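Side-chain contact in eukaryotic translation initiation factor 4 gamma 2 (Homo sapiens, PDB 4IUL), which probably serves as a scaffold in translation initiation, its MIF4G domain interacting with the RNA helicase eIF4A: residues A[114-119]-A[157-162]. Residues are numbered along the deposited sequence; the frame is centred on the assembly and turned at random.
Sequences SKLQDE and KFIGEL
Leu-116 meets Phe-158, Ile-159 and Leu-162, illustrating how a single leucine is received by several side chains of a facing helix whose backbone stands well apart. The contact is wholly apolar, and no hydrogen bond crosses it. The side chain of Leu-116 leaves its helix toward 157-162, and its two methyls take different partners. CD2 lies 3.5 Å from Ile-159 CG1, the two side chains sliding past each other in opposite directions. That branch of Ile-159 is brought within reach by its first torsion (chi1 -71°), which sets CG1 anti to the carbonyl carbon while CG2 is held anti to the backbone N. The same CD2 of Leu-116 also lies 4.0 Å from Phe-158 CD2, coming at the ring obliquely, with the two side chains crossing at about a right angle. The other methyl, CD1, faces Leu-162 CD1 tip to tip; the modelled separation is too short to be trusted.

Within 157-162 the aromatic ring gains a further neighbour one turn on. Leu-162 CD1 lies 3.8 Å above the plane of the Phe-158 ring, displaced toward the rim.

All four side chains are buried, close to the centre of the chain. Ala-67 of helix 53-69 and Ser-74 at the start of helix 74-87 also touch Phe-158, whereas Ile-172, Leu-173 and Cys-176 of helix 170-181 pack on Ile-159.

The axes of the two helix segments run roughly antiparallel, at 156°, and come no nearer than 11.6 Å, a spacing filled from one side by Leu-116 and from the other by Phe-158, Ile-159 and Leu-162. Neighbouring helices packed through such apolar cores are characteristic of the all-helical HEAT-repeat solenoid to which this MIF4G domain belongs.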
# COMPACT_ATOMS: atom_id res chain seq x y z
N SER A 114 9.94 -0.20 6.30
CA SER A 114 11.13 -0.21 5.47
C SER A 114 10.91 -0.92 4.13
O SER A 114 11.32 -0.41 3.09
CB SER A 114 12.28 -0.89 6.23
OG SER A 114 13.37 -1.13 5.37
N LYS A 115 10.27 -2.08 4.17
CA LYS A 115 10.00 -2.85 2.95
C LYS A 115 9.10 -2.13 1.95
O LYS A 115 9.38 -2.13 0.76
CB LYS A 115 9.38 -4.21 3.29
CG LYS A 115 8.96 -5.03 2.07
CD LYS A 115 10.06 -5.97 1.56
CE LYS A 115 11.25 -5.25 0.96
NZ LYS A 115 12.27 -6.20 0.43
N LEU A 116 8.01 -1.53 2.42
CA LEU A 116 7.14 -0.83 1.49
C LEU A 116 7.81 0.37 0.85
O LEU A 116 7.54 0.70 -0.30
CB LEU A 116 5.83 -0.44 2.16
CG LEU A 116 4.92 -1.65 1.90
CD1 LEU A 116 4.30 -2.12 3.18
CD2 LEU A 116 3.89 -1.29 0.85
N GLN A 117 8.72 1.02 1.58
CA GLN A 117 9.44 2.14 1.01
C GLN A 117 10.25 1.58 -0.17
O GLN A 117 10.38 2.24 -1.21
CB GLN A 117 10.39 2.73 2.07
CG GLN A 117 11.17 3.96 1.59
CD GLN A 117 10.28 5.02 0.98
OE1 GLN A 117 9.35 5.52 1.62
NE2 GLN A 117 10.56 5.39 -0.27
N ASP A 118 10.77 0.36 -0.01
CA ASP A 118 11.55 -0.29 -1.06
C ASP A 118 10.72 -0.64 -2.30
O ASP A 118 11.12 -0.35 -3.42
CB ASP A 118 12.21 -1.58 -0.55
CG ASP A 118 13.18 -1.33 0.59
OD1 ASP A 118 13.90 -0.31 0.57
OD2 ASP A 118 13.24 -2.19 1.50
N GLU A 119 9.58 -1.30 -2.09
CA GLU A 119 8.75 -1.66 -3.24
C GLU A 119 8.33 -0.40 -3.99
O GLU A 119 8.35 -0.38 -5.22
CB GLU A 119 7.51 -2.45 -2.81
CG GLU A 119 7.73 -3.94 -2.61
CD GLU A 119 8.06 -4.68 -3.90
OE1 GLU A 119 9.04 -4.30 -4.57
OE2 GLU A 119 7.35 -5.65 -4.24
N LYS A 157 -2.54 0.86 -3.73
CA LYS A 157 -3.75 0.39 -3.05
C LYS A 157 -3.42 -0.37 -1.76
O LYS A 157 -4.13 -0.26 -0.76
CB LYS A 157 -4.56 -0.51 -3.98
CG LYS A 157 -5.83 -1.10 -3.38
CD LYS A 157 -6.51 -2.03 -4.40
CE LYS A 157 -7.75 -2.72 -3.82
NZ LYS A 157 -8.76 -1.73 -3.36
N PHE A 158 -2.33 -1.14 -1.78
CA PHE A 158 -1.92 -1.89 -0.59
C PHE A 158 -1.41 -0.91 0.48
O PHE A 158 -1.67 -1.08 1.67
CB PHE A 158 -0.85 -2.92 -0.96
CG PHE A 158 -0.40 -3.79 0.19
CD1 PHE A 158 -1.34 -4.37 1.04
CD2 PHE A 158 0.95 -4.01 0.43
CE1 PHE A 158 -0.93 -5.17 2.12
CE2 PHE A 158 1.37 -4.81 1.50
CZ PHE A 158 0.43 -5.38 2.34
N ILE A 159 -0.70 0.12 0.04
CA ILE A 159 -0.18 1.14 0.95
C ILE A 159 -1.37 1.84 1.62
O ILE A 159 -1.39 2.04 2.83
CB ILE A 159 0.70 2.16 0.19
CG1 ILE A 159 2.02 1.48 -0.21
CG2 ILE A 159 0.97 3.38 1.06
CD1 ILE A 159 2.86 2.28 -1.22
N GLY A 160 -2.38 2.19 0.82
CA GLY A 160 -3.55 2.83 1.39
C GLY A 160 -4.16 1.98 2.49
O GLY A 160 -4.46 2.49 3.58
N GLU A 161 -4.33 0.68 2.24
CA GLU A 161 -4.92 -0.22 3.22
C GLU A 161 -4.12 -0.35 4.52
O GLU A 161 -4.69 -0.57 5.59
CB GLU A 161 -5.15 -1.61 2.61
CG GLU A 161 -6.31 -1.66 1.62
CD GLU A 161 -7.65 -1.30 2.25
OE1 GLU A 161 -8.24 -0.27 1.86
OE2 GLU A 161 -8.13 -2.04 3.14
N LEU A 162 -2.80 -0.23 4.42
CA LEU A 162 -1.94 -0.33 5.59
C LEU A 162 -2.04 0.97 6.39
O LEU A 162 -2.10 0.95 7.62
CB LEU A 162 -0.49 -0.59 5.17
CG LEU A 162 -0.16 -1.96 4.56
CD1 LEU A 162 1.25 -1.94 4.01
CD2 LEU A 162 -0.32 -3.06 5.61